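Local coordinates for protein replicative DNA helicase DnaB, 1st part (Mycobacterium tuberculosis, PDB 2R5U) that probably unwinds double-stranded DNA ahead of the replisome as the main ATP-dependent 5'-3' replicative helicase, a homohexamer whose N-terminal domain forms a ring, at residues K45-D50 with P114-A119; L73-Y76 with P81-A84. All coordinates share one frame; numbering follows the deposited sequence.

Contact 1: residues K45-D50 with P114-A119; sequences KDAIAD and PTAANA
Ala47, in the short helix 45-52, and Ala119, at the start of the long helix 119-147, bring their CA atoms within 5.8 Å of each other where the helix meets a type I beta turn formed by Ala116 to Ala119. Three methyl groups make the contact. Ala47 CB points at the turn and reaches both of its ends, lying 3.7 Å from Ala116 CB and 3.8 Å from Ala119 CB. The two turn methyls stand side by side on the face of the turn toward the helix, with Ala116 CB 4.8 Å from Ala119 CB. The Ala119 methyl points almost straight at Ala47 CB, whereas the Ala47 methyl itself leans toward Ala116 and meets it obliquely. Ala117, in the middle of the turn, directs its CB away from the helix. The turn itself is closed by a weak backbone bond from Ala119 N to Ala116 O, at 3.4 Å, whereas the helix has regular backbone bonds such as Asp50 N to Asp46 O, at 3.1 Å. Ser44, just before the helix, touches both sides: its OG hydrogen-bonds to Ala47 N and its side chain meets Ala116. On another face of the helix, Ile48 packs on Ile72 of helix 63-77. The contact thus sets the short helix against the entry to helix 119-147 within the all-helical N-terminal domain. With a single carbon on each side chain, the fit has no side-chain rotamers to adjust; it rests on dispersion and burial of the methyls, and its closeness depends on backbone placement.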
# COMPACT_ATOMS: atom_id res chain seq x y z
N LYS B 45 -23.82 -14.14 -35.80
CA LYS B 45 -22.69 -14.95 -35.34
C LYS B 45 -21.57 -15.11 -36.38
O LYS B 45 -20.39 -15.14 -36.03
CB LYS B 45 -23.18 -16.32 -34.88
CG LYS B 45 -22.09 -17.24 -34.38
CD LYS B 45 -22.70 -18.54 -33.88
CE LYS B 45 -21.65 -19.62 -33.72
NZ LYS B 45 -22.26 -20.87 -33.16
N ASP B 46 -21.95 -15.21 -37.66
CA ASP B 46 -20.96 -15.22 -38.75
C ASP B 46 -20.08 -13.97 -38.76
O ASP B 46 -18.90 -14.04 -39.09
CB ASP B 46 -21.64 -15.39 -40.12
CG ASP B 46 -22.40 -16.71 -40.26
OD1 ASP B 46 -22.12 -17.65 -39.48
OD2 ASP B 46 -23.28 -16.81 -41.15
N ALA B 47 -20.67 -12.83 -38.39
CA ALA B 47 -19.92 -11.57 -38.30
C ALA B 47 -18.91 -11.59 -37.14
O ALA B 47 -17.79 -11.11 -37.29
CB ALA B 47 -20.85 -10.39 -38.17
N ILE B 48 -19.30 -12.14 -35.99
CA ILE B 48 -18.36 -12.28 -34.88
C ILE B 48 -17.11 -13.06 -35.35
O ILE B 48 -15.99 -12.63 -35.13
CB ILE B 48 -18.97 -12.99 -33.65
CG1 ILE B 48 -20.22 -12.23 -33.13
CG2 ILE B 48 -17.92 -13.12 -32.54
CD1 ILE B 48 -20.99 -13.00 -32.06
N ALA B 49 -17.33 -14.20 -36.01
CA ALA B 49 -16.22 -15.05 -36.48
C ALA B 49 -15.30 -14.29 -37.41
O ALA B 49 -14.08 -14.36 -37.28
CB ALA B 49 -16.75 -16.33 -37.17
N ASP B 50 -15.89 -13.55 -38.34
CA ASP B 50 -15.11 -12.69 -39.25
C ASP B 50 -14.24 -11.65 -38.54
O ASP B 50 -13.06 -11.45 -38.89
CB ASP B 50 -16.06 -11.97 -40.18
CG ASP B 50 -16.02 -12.50 -41.56
OD1 ASP B 50 -15.39 -11.81 -42.40
OD2 ASP B 50 -16.57 -13.60 -41.79
N PRO B 114 -26.83 -1.55 -41.84
CA PRO B 114 -27.89 -2.37 -42.43
C PRO B 114 -27.70 -3.85 -42.05
O PRO B 114 -28.24 -4.30 -41.03
CB PRO B 114 -27.72 -2.16 -43.94
CG PRO B 114 -26.90 -0.91 -44.07
CD PRO B 114 -26.01 -0.89 -42.87
N THR B 115 -26.93 -4.59 -42.85
CA THR B 115 -26.59 -5.97 -42.53
C THR B 115 -25.30 -6.08 -41.70
O THR B 115 -24.75 -5.07 -41.26
CB THR B 115 -26.44 -6.82 -43.82
N ALA B 116 -24.84 -7.31 -41.47
CA ALA B 116 -23.52 -7.55 -40.88
C ALA B 116 -22.54 -8.00 -41.97
O ALA B 116 -21.50 -8.59 -41.69
CB ALA B 116 -23.63 -8.59 -39.78
N ALA B 117 -22.88 -7.69 -43.23
CA ALA B 117 -22.10 -8.12 -44.39
C ALA B 117 -20.69 -7.51 -44.42
O ALA B 117 -19.71 -8.18 -44.79
CB ALA B 117 -22.86 -7.77 -45.69
N ASN B 118 -20.59 -6.25 -44.02
CA ASN B 118 -19.34 -5.52 -44.09
C ASN B 118 -18.49 -5.59 -42.80
O ASN B 118 -17.48 -4.92 -42.71
CB ASN B 118 -19.61 -4.04 -44.42
CG ASN B 118 -19.98 -3.81 -45.87
OD1 ASN B 118 -20.93 -3.07 -46.17
ND2 ASN B 118 -19.22 -4.40 -46.79
N ALA B 119 -18.91 -6.39 -41.81
CA ALA B 119 -18.25 -6.43 -40.49
C ALA B 119 -16.73 -6.68 -40.54
O ALA B 119 -15.98 -6.01 -39.84
CB ALA B 119 -18.93 -7.44 -39.56

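Contact 2: residues L73-Y76 with P81-A84; sequences LDLY and PADA
Leu75, near the end of helix 63-77, and Ala82, in the loop that follows, form the apolar contact, with their CA atoms 6.1 Å apart. One branch of the leucine does the touching: CD1 lies 4.2 Å from Ala82 CB and equally far from Ala82 CA. With CG anti to the carbonyl carbon (chi1 -73°) and CD1 extended beyond it (chi2 168°), this methyl reaches out to the loop. Leu75 CD1 also lies 4.0 Å from Pro81 O, a van der Waals approach to the peptide, while the CB of Pro81 is directed away from the helix. The arrangement is a helix-loop-helix turn of the DnaB N-terminal domain: the chain leaves helix 63-77, doubles back past Leu75 and enters helix 84-93. That second helix meets the contact in two ways: Leu75 and Ala82 both pack on its Val87, with Leu75 touching Thr86 as well, and hydrogen bonds fix its entry. Asp83 holds the N-cap position, its OD1 accepting from Thr86 N, and Thr86 OG1 hydrogen-bonds to Pro81 O, tying the loop to the helix's first turn. Across the subunit boundary, Asp83 OD2 hydrogen-bonds to Tyr122 OH of the second subunit, whose Asn118 packs on Pro81 and whose Pro114 packs on Asp83.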
# COMPACT_ATOMS: atom_id res chain seq x y z
N LEU B 73 -17.56 -11.39 -27.05
CA LEU B 73 -16.60 -12.49 -27.09
C LEU B 73 -16.81 -13.46 -25.92
O LEU B 73 -16.66 -14.67 -26.09
CB LEU B 73 -15.17 -11.98 -27.09
CG LEU B 73 -14.61 -11.28 -28.33
CD1 LEU B 73 -13.13 -11.62 -28.38
CD2 LEU B 73 -15.29 -11.66 -29.66
N ASP B 74 -17.14 -12.92 -24.74
CA ASP B 74 -17.46 -13.77 -23.57
C ASP B 74 -18.58 -14.76 -23.87
O ASP B 74 -18.46 -15.96 -23.58
CB ASP B 74 -17.87 -12.93 -22.37
CG ASP B 74 -16.90 -13.03 -21.23
OD1 ASP B 74 -15.87 -12.31 -21.25
OD2 ASP B 74 -17.17 -13.85 -20.30
N LEU B 75 -19.66 -14.24 -24.44
CA LEU B 75 -20.83 -15.03 -24.81
C LEU B 75 -20.50 -16.05 -25.91
O LEU B 75 -20.83 -17.22 -25.80
CB LEU B 75 -21.96 -14.11 -25.25
CG LEU B 75 -22.64 -13.34 -24.10
CD1 LEU B 75 -23.55 -12.25 -24.64
CD2 LEU B 75 -23.43 -14.30 -23.22
N TYR B 76 -19.84 -15.57 -26.96
CA TYR B 76 -19.47 -16.40 -28.10
C TYR B 76 -18.53 -17.57 -27.70
O TYR B 76 -18.70 -18.69 -28.18
CB TYR B 76 -18.85 -15.50 -29.17
CG TYR B 76 -18.29 -16.17 -30.40
CD1 TYR B 76 -19.11 -16.47 -31.50
CD2 TYR B 76 -16.93 -16.42 -30.52
CE1 TYR B 76 -18.58 -17.04 -32.66
CE2 TYR B 76 -16.39 -16.99 -31.66
CZ TYR B 76 -17.22 -17.31 -32.72
OH TYR B 76 -16.66 -17.86 -33.84
N PRO B 81 -25.62 -17.15 -27.73
CA PRO B 81 -25.84 -16.13 -28.75
C PRO B 81 -25.60 -14.73 -28.17
O PRO B 81 -25.82 -14.50 -26.98
CB PRO B 81 -27.32 -16.31 -29.12
CG PRO B 81 -27.94 -16.82 -27.89
CD PRO B 81 -26.90 -17.75 -27.28
N ALA B 82 -25.17 -13.81 -29.03
CA ALA B 82 -24.88 -12.44 -28.60
C ALA B 82 -25.80 -11.47 -29.35
O ALA B 82 -25.51 -11.04 -30.46
CB ALA B 82 -23.42 -12.12 -28.85
N ASP B 83 -26.95 -11.18 -28.75
CA ASP B 83 -27.88 -10.22 -29.33
C ASP B 83 -28.02 -9.11 -28.29
O ASP B 83 -27.35 -9.18 -27.24
CB ASP B 83 -29.23 -10.90 -29.69
CG ASP B 83 -29.85 -11.65 -28.50
OD1 ASP B 83 -29.81 -11.12 -27.37
OD2 ASP B 83 -30.40 -12.76 -28.70
N ALA B 84 -28.86 -8.12 -28.56
CA ALA B 84 -29.01 -6.98 -27.66
C ALA B 84 -29.34 -7.36 -26.23
O ALA B 84 -28.83 -6.74 -25.29
CB ALA B 84 -30.05 -6.00 -28.20

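How the contacts relate
Contact 1 is the more buried; contact 2 is only partly buried and borders another subunit. Both are apolar, but contact 1 joins parts distant in sequence through methyls alone, whereas contact 2 closes a local turn with a branched leucine beside a capped helix start. Helices 45-52 and 63-77 link them: Tyr76 lies against the short helix, its CD1 3.7 Å from Ile48 CG2, and Ile48 CD1 reaches Ala82 CB at 4.1 Å. Thus helix 45-52 uses Ala47 for contact 1 and Ile48 toward contact 2. In the assembly, the neighbouring subunit's own 114-119 loop lies against the 81-84 loop, so the loop used in contact 1 also faces a subunit boundary.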